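Local coordinates for biotin protein ligase-like protein of unknown function (Silicibacter sp., PDB 3BFM) that is of unknown function but resembles biotin protein ligases and probably shares the fold of the biotin/lipoate protein ligase family, at residues D25-K30 / A52-P57; A62-M67 / D121-G126; L97-A102 / L127-W132. All coordinates share one frame; numbering follows the deposited sequence.

In the fold
All three contacts are buried, apolar and built on one mixed sheet, and strand 123-130 serves both contact 2 and contact 3. Contact 1 sets helix 23-32 on one face, at strand 48-55; backbone bonds from Leu53 to Val125 and Leu55 to Leu123 tie it to contact 2. Contacts 2 and 3 use the other face, with helices 67-82 and 156-175. In contact 2 the turn joining helices 61-64 and 67-82 meets strand 123-130, chiefly through the two methyls of Leu123. Contact 3, about 22 Å from the other centres, brings together side chains of strands 96-99 and 123-130 across the strand between them. Alanine allows close backbone approach in contact 1; branched ends span the wider gaps elsewhere.

Contact 1 (D25-K30 / A52-P57); sequences DLACQK and ALVLAP
The methyl group of Ala27, on helix 23-32, packs against Ala52 and Val54 of strand 48-55. Its CB sits 3.7 Å from CB of Ala52, a meeting of two bare methyls that brings the backbones close, with the CA atoms of Ala27 and Ala52 6.3 Å apart. Two residues further along the strand, Val54 reaches the same helical residue with one branch. Val54 CG2 lies 3.9 Å from Ala27 CB and 3.7 Å from Ala27 O, packing against both the methyl and the carbonyl oxygen of this one residue. The valine is set with CG1 anti to its backbone N (chi1 173°) and CG2 beside that N, and it is this second branch that does the touching. Ala52 and Val54 both direct their CB atoms at the helix, while Leu53 between them turns its side chain to the far face of the strand, where it meets Trp163 of helix 156-175.

The next shell widens the same apolar surface. Val124, on the neighbouring strand 123-130, touches Ala27, Ala52 and Val54, and Val41 of strand 39-44 also packs on Ala27, so the alanine rests on three adjacent strands of the sheet. Backbone bonds position strand 48-55 between its two neighbours: Ala52 pairs with Val41, and Leu53 with Val125. On the helix, Lys30 starts toward the strand but its chain leads away, and NZ forms a salt bridge with Glu15.

This is helix-on-sheet packing within the region that matches the biotin/lipoate ligase family. A bound calcium ion lies about 8 Å from the Val54 side chain but takes no part in the contact, which is made of methyl groups and one carbonyl oxygen, so its hold is van der Waals and hydrophobic.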
# COMPACT_ATOMS: atom_id res chain seq x y z
N ASP A 25 15.62 3.82 -13.54
CA ASP A 25 16.94 3.93 -12.88
C ASP A 25 16.83 4.43 -11.45
O ASP A 25 17.39 3.82 -10.52
CB ASP A 25 17.86 4.85 -13.66
CG ASP A 25 19.26 4.93 -13.05
OD1 ASP A 25 20.09 4.07 -13.42
OD2 ASP A 25 19.53 5.83 -12.22
N LEU A 26 16.09 5.53 -11.26
CA LEU A 26 15.93 6.14 -9.95
C LEU A 26 15.22 5.21 -8.95
O LEU A 26 15.62 5.10 -7.79
CB LEU A 26 15.16 7.47 -10.05
CG LEU A 26 15.04 8.24 -8.72
CD1 LEU A 26 16.44 8.48 -8.13
CD2 LEU A 26 14.23 9.53 -8.88
N ALA A 27 14.15 4.59 -9.40
CA ALA A 27 13.46 3.64 -8.52
C ALA A 27 14.39 2.52 -8.06
O ALA A 27 14.35 2.12 -6.89
CB ALA A 27 12.25 3.06 -9.23
N CYS A 28 15.20 1.99 -8.97
CA CYS A 28 16.19 0.96 -8.62
C CYS A 28 17.24 1.47 -7.67
O CYS A 28 17.62 0.79 -6.71
CB CYS A 28 16.89 0.44 -9.88
SG CYS A 28 15.88 -0.59 -10.94
N GLN A 29 17.68 2.69 -7.89
CA GLN A 29 18.67 3.33 -7.01
C GLN A 29 18.09 3.50 -5.62
O GLN A 29 18.70 3.13 -4.62
CB GLN A 29 19.11 4.69 -7.57
CG GLN A 29 20.26 5.32 -6.83
N LYS A 30 16.88 4.04 -5.55
CA LYS A 30 16.22 4.23 -4.26
C LYS A 30 15.95 2.89 -3.55
O LYS A 30 16.10 2.76 -2.33
CB LYS A 30 14.96 5.06 -4.41
CG LYS A 30 15.27 6.51 -4.73
CD LYS A 30 14.07 7.41 -4.57
CE LYS A 30 14.51 8.88 -4.56
NZ LYS A 30 13.69 9.67 -3.60
N ALA A 52 7.82 4.00 -12.75
CA ALA A 52 8.43 2.77 -12.19
C ALA A 52 7.87 2.59 -10.78
O ALA A 52 7.72 3.55 -10.06
CB ALA A 52 9.99 2.81 -12.19
N LEU A 53 7.59 1.32 -10.46
CA LEU A 53 7.05 0.89 -9.15
C LEU A 53 8.08 0.05 -8.41
O LEU A 53 8.64 -0.90 -8.99
CB LEU A 53 5.87 -0.05 -9.33
CG LEU A 53 4.84 0.24 -10.40
CD1 LEU A 53 3.83 -0.90 -10.35
CD2 LEU A 53 4.17 1.59 -10.13
N VAL A 54 8.28 0.38 -7.12
CA VAL A 54 9.11 -0.43 -6.22
C VAL A 54 8.19 -1.40 -5.47
O VAL A 54 7.17 -0.97 -4.87
CB VAL A 54 9.89 0.42 -5.20
CG1 VAL A 54 10.61 -0.48 -4.17
CG2 VAL A 54 10.87 1.40 -5.94
N LEU A 55 8.55 -2.67 -5.56
CA LEU A 55 7.84 -3.79 -4.95
C LEU A 55 8.80 -4.63 -4.09
O LEU A 55 10.03 -4.59 -4.26
CB LEU A 55 7.25 -4.67 -6.04
CG LEU A 55 6.40 -3.92 -7.06
CD1 LEU A 55 5.96 -4.81 -8.22
CD2 LEU A 55 5.19 -3.35 -6.33
N ALA A 56 8.23 -5.39 -3.17
CA ALA A 56 9.00 -6.33 -2.35
C ALA A 56 8.21 -7.60 -2.00
O ALA A 56 7.88 -7.82 -0.85
CB ALA A 56 9.50 -5.64 -1.09
N PRO A 57 7.92 -8.45 -3.00
CA PRO A 57 7.18 -9.69 -2.73
C PRO A 57 8.06 -10.70 -1.98
O PRO A 57 9.24 -10.88 -2.30
CB PRO A 57 6.80 -10.19 -4.11
CG PRO A 57 7.84 -9.64 -5.02
CD PRO A 57 8.33 -8.34 -4.42

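Contact 2 (A62-M67 / D121-G126)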
# COMPACT_ATOMS: atom_id res chain seq x y z
N ALA A 62 12.38 -16.53 -8.73
CA ALA A 62 11.66 -17.33 -9.72
C ALA A 62 10.17 -16.98 -9.80
O ALA A 62 9.61 -16.77 -10.90
CB ALA A 62 11.86 -18.81 -9.39
N LYS A 63 9.56 -16.88 -8.63
CA LYS A 63 8.15 -16.56 -8.46
C LYS A 63 7.82 -15.07 -8.48
O LYS A 63 6.67 -14.67 -8.79
CB LYS A 63 7.63 -17.20 -7.19
CG LYS A 63 7.78 -18.72 -7.27
CD LYS A 63 6.70 -19.46 -6.54
CE LYS A 63 6.79 -20.95 -6.83
NZ LYS A 63 6.34 -21.30 -8.23
N ALA A 64 8.80 -14.24 -8.15
CA ALA A 64 8.60 -12.78 -8.09
C ALA A 64 8.53 -12.19 -9.49
O ALA A 64 7.97 -11.08 -9.69
CB ALA A 64 9.73 -12.11 -7.28
N MSE A 65 9.12 -12.89 -10.47
CA MSE A 65 9.04 -12.50 -11.88
C MSE A 65 7.60 -12.30 -12.39
O MSE A 65 7.42 -11.58 -13.37
CB MSE A 65 9.74 -13.53 -12.76
CG MSE A 65 11.21 -13.70 -12.51
SE MSE A 65 12.20 -11.95 -12.45
CE MSE A 65 11.93 -11.38 -14.16
N ALA A 66 6.61 -12.94 -11.76
CA ALA A 66 5.19 -12.73 -12.09
C ALA A 66 4.78 -11.26 -12.00
O ALA A 66 3.73 -10.85 -12.52
CB ALA A 66 4.31 -13.59 -11.19
N MSE A 67 5.59 -10.44 -11.35
CA MSE A 67 5.25 -9.02 -11.27
C MSE A 67 5.23 -8.38 -12.67
O MSE A 67 4.50 -7.40 -12.91
CB MSE A 67 6.22 -8.26 -10.34
CG MSE A 67 6.13 -8.68 -8.85
SE MSE A 67 4.38 -8.29 -8.09
CE MSE A 67 3.67 -10.21 -8.32
N ASP A 121 15.45 -8.47 -2.11
CA ASP A 121 15.15 -7.39 -1.17
C ASP A 121 14.21 -6.41 -1.83
O ASP A 121 13.52 -5.66 -1.17
CB ASP A 121 16.41 -6.63 -0.79
CG ASP A 121 17.40 -7.48 0.02
OD1 ASP A 121 17.01 -8.50 0.63
OD2 ASP A 121 18.59 -7.10 0.04
N TRP A 122 14.24 -6.39 -3.17
CA TRP A 122 13.39 -5.46 -3.93
C TRP A 122 13.25 -5.90 -5.36
O TRP A 122 14.10 -6.60 -5.89
CB TRP A 122 13.91 -4.03 -3.88
CG TRP A 122 15.29 -3.85 -4.39
CD1 TRP A 122 16.44 -3.77 -3.63
CD2 TRP A 122 15.71 -3.66 -5.76
NE1 TRP A 122 17.51 -3.59 -4.43
CE2 TRP A 122 17.11 -3.51 -5.74
CE3 TRP A 122 15.04 -3.64 -6.99
CZ2 TRP A 122 17.84 -3.32 -6.89
CZ3 TRP A 122 15.78 -3.43 -8.14
CH2 TRP A 122 17.17 -3.29 -8.08
N LEU A 123 12.19 -5.40 -5.98
CA LEU A 123 11.94 -5.56 -7.38
C LEU A 123 11.33 -4.26 -7.91
O LEU A 123 10.56 -3.63 -7.21
CB LEU A 123 10.98 -6.73 -7.56
CG LEU A 123 10.82 -7.31 -8.95
CD1 LEU A 123 10.73 -8.85 -8.91
CD2 LEU A 123 9.61 -6.69 -9.66
N VAL A 124 11.70 -3.86 -9.11
CA VAL A 124 11.13 -2.65 -9.73
C VAL A 124 10.58 -3.01 -11.09
O VAL A 124 11.25 -3.72 -11.85
CB VAL A 124 12.20 -1.54 -9.91
CG1 VAL A 124 11.71 -0.40 -10.80
CG2 VAL A 124 12.67 -1.03 -8.54
N VAL A 125 9.37 -2.55 -11.37
CA VAL A 125 8.79 -2.64 -12.72
C VAL A 125 8.65 -1.27 -13.32
O VAL A 125 8.07 -0.38 -12.71
CB VAL A 125 7.42 -3.35 -12.69
CG1 VAL A 125 6.77 -3.31 -14.07
CG2 VAL A 125 7.62 -4.74 -12.21
N GLY A 126 9.16 -1.09 -14.53
CA GLY A 126 9.12 0.21 -15.17
C GLY A 126 8.31 0.18 -16.44
O GLY A 126 8.33 -0.83 -17.15
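The backbones stay apart (CA to CA 8.0 Å for Ala64 and Leu123, 7.4 Å for Met67 and Val125) as a type I turn from Ala64 to Met67 passes over strand 123-130. This is a turn packed on a sheet: it links helix 61-64 to helix 67-82, and the strand is an inner member of the mixed sheet of the ligase-like fold. Leu123 bridges the gap. A chi1 of -166° swings CG away from the backbone N and sends the two methyls toward different residues of the turn: CD1 comes within 3.8 Å of Ala64 CB, and CD2 lies 3.8 Å from Met67 CB. Met67, a selenomethionine, meets the leucine with the root of its side chain, CB and CG; beyond them the chain bends at chi2 and chi3 and carries the selenium away from the strand, the residue also packing on Ile171 and Trp174 of helix 156-175. Further along the strand Val125 adds a looser touch, its CG2 4.2 Å from Met67 CB. Beside Leu123, Ile109 of the neighbouring strand 102-111 packs on it. The turn's own bond runs from Met67 N to Ala64 O, and that same oxygen has Leu123 CD1 3.6 Å away.

Contact 3 (L97-A102 / L127-W132); sequences LRINGA and LDLPLW
Leu97 lays its CD1 methyl against CD1 of Leu127, 3.5 Å away, the two side chains crossing at about a right angle. Leu127 does not set out toward Leu97; its CB leaves the strand to one side, and with CG placed beside the carbonyl carbon the branched end swings round to make the touch. Leu129 does much the same two residues on, its CD1 coming to 4.3 Å from Ile99 CD1 and, more loosely, to 4.5 Å from Leu97 CD1. Strands 96-99 and 123-130 are not paired with each other: strand 102-111 runs antiparallel between them in the mixed sheet, so these residues meet across it; the short axes approach to 9.7 Å and run in roughly the same direction, 29° apart. Phe75 of helix 67-82 covers Leu97, Leu127 and Leu129 on this face of the sheet, and Leu79 of the same helix packs on Ile99. Beyond Ile99 the chain reverses in a type I' hairpin turn to Ala102, closed by backbone bonds between Ile99 and Ala102 in both directions. Arg98 extends alongside the turn, NH1 giving a hydrogen bond of 2.9 Å to Gly101 O, with the oxygen close to the guanidinium plane and 160° at the hydrogen.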
# COMPACT_ATOMS: atom_id res chain seq x y z
N LEU A 97 5.29 -3.86 -25.29
CA LEU A 97 3.87 -3.60 -25.40
C LEU A 97 3.51 -3.47 -26.86
O LEU A 97 4.31 -2.98 -27.63
CB LEU A 97 3.48 -2.30 -24.63
CG LEU A 97 3.64 -2.34 -23.11
CD1 LEU A 97 3.49 -0.93 -22.41
CD2 LEU A 97 2.66 -3.33 -22.51
N ARG A 98 2.30 -3.87 -27.23
CA ARG A 98 1.82 -3.65 -28.58
C ARG A 98 0.47 -3.00 -28.55
O ARG A 98 -0.40 -3.40 -27.79
CB ARG A 98 1.71 -4.96 -29.37
CG ARG A 98 3.06 -5.65 -29.59
CD ARG A 98 3.11 -6.42 -30.89
NE ARG A 98 4.51 -6.75 -31.16
CZ ARG A 98 5.23 -6.37 -32.22
NH1 ARG A 98 4.70 -5.72 -33.25
NH2 ARG A 98 6.51 -6.73 -32.28
N ILE A 99 0.31 -1.97 -29.38
CA ILE A 99 -0.97 -1.29 -29.51
C ILE A 99 -1.37 -1.38 -30.96
O ILE A 99 -0.58 -1.03 -31.84
CB ILE A 99 -0.87 0.18 -28.98
CG1 ILE A 99 -0.55 0.12 -27.47
CG2 ILE A 99 -2.15 0.91 -29.22
CD1 ILE A 99 -0.41 1.50 -26.76
N ASN A 100 -2.58 -1.90 -31.19
CA ASN A 100 -3.06 -2.23 -32.54
C ASN A 100 -2.01 -2.98 -33.35
O ASN A 100 -1.81 -2.72 -34.53
CB ASN A 100 -3.50 -0.94 -33.25
CG ASN A 100 -4.63 -0.22 -32.53
OD1 ASN A 100 -5.53 -0.83 -31.96
ND2 ASN A 100 -4.58 1.11 -32.55
N GLY A 101 -1.32 -3.93 -32.70
CA GLY A 101 -0.35 -4.79 -33.35
C GLY A 101 1.05 -4.25 -33.50
O GLY A 101 1.95 -4.98 -33.91
N ALA A 102 1.25 -2.98 -33.17
CA ALA A 102 2.54 -2.30 -33.33
C ALA A 102 3.24 -2.08 -31.99
O ALA A 102 2.61 -1.71 -31.01
CB ALA A 102 2.35 -0.97 -34.01
N LEU A 127 7.59 1.27 -16.69
CA LEU A 127 6.82 1.46 -17.88
C LEU A 127 7.49 2.58 -18.70
O LEU A 127 7.87 3.62 -18.14
CB LEU A 127 5.37 1.87 -17.49
CG LEU A 127 4.47 2.30 -18.64
CD1 LEU A 127 4.26 1.12 -19.62
CD2 LEU A 127 3.10 2.88 -18.16
N ASP A 128 7.70 2.33 -20.00
CA ASP A 128 8.09 3.38 -20.93
C ASP A 128 7.06 3.38 -22.07
O ASP A 128 6.85 2.35 -22.72
CB ASP A 128 9.49 3.14 -21.47
CG ASP A 128 10.60 3.46 -20.46
OD1 ASP A 128 10.74 2.75 -19.44
OD2 ASP A 128 11.36 4.42 -20.72
N LEU A 129 6.38 4.50 -22.29
CA LEU A 129 5.35 4.55 -23.28
C LEU A 129 5.50 5.82 -24.12
O LEU A 129 5.39 6.95 -23.59
CB LEU A 129 3.96 4.50 -22.61
CG LEU A 129 2.70 4.46 -23.47
CD1 LEU A 129 2.57 3.08 -24.14
CD2 LEU A 129 1.39 4.78 -22.69
N PRO A 130 5.76 5.63 -25.42
CA PRO A 130 5.75 6.79 -26.30
C PRO A 130 4.36 7.32 -26.56
O PRO A 130 3.46 6.57 -26.80
CB PRO A 130 6.36 6.24 -27.58
CG PRO A 130 6.05 4.79 -27.58
CD PRO A 130 6.05 4.38 -26.15
N LEU A 131 4.21 8.64 -26.49
CA LEU A 131 2.91 9.29 -26.67
C LEU A 131 2.82 9.86 -28.08
O LEU A 131 1.81 9.67 -28.73
CB LEU A 131 2.73 10.36 -25.63
CG LEU A 131 2.74 9.87 -24.18
CD1 LEU A 131 2.63 11.11 -23.24
CD2 LEU A 131 1.64 8.88 -23.88
N TRP A 132 3.85 10.57 -28.52
CA TRP A 132 4.02 10.96 -29.92
C TRP A 132 5.31 10.34 -30.44
O TRP A 132 6.23 10.09 -29.67
CB TRP A 132 4.16 12.46 -30.02
CG TRP A 132 2.94 13.20 -29.61
CD1 TRP A 132 2.82 14.03 -28.54
CD2 TRP A 132 1.66 13.20 -30.26
NE1 TRP A 132 1.56 14.53 -28.50
CE2 TRP A 132 0.84 14.05 -29.54
CE3 TRP A 132 1.15 12.58 -31.41
CZ2 TRP A 132 -0.51 14.27 -29.90
CZ3 TRP A 132 -0.17 12.80 -31.76
CH2 TRP A 132 -0.98 13.64 -31.01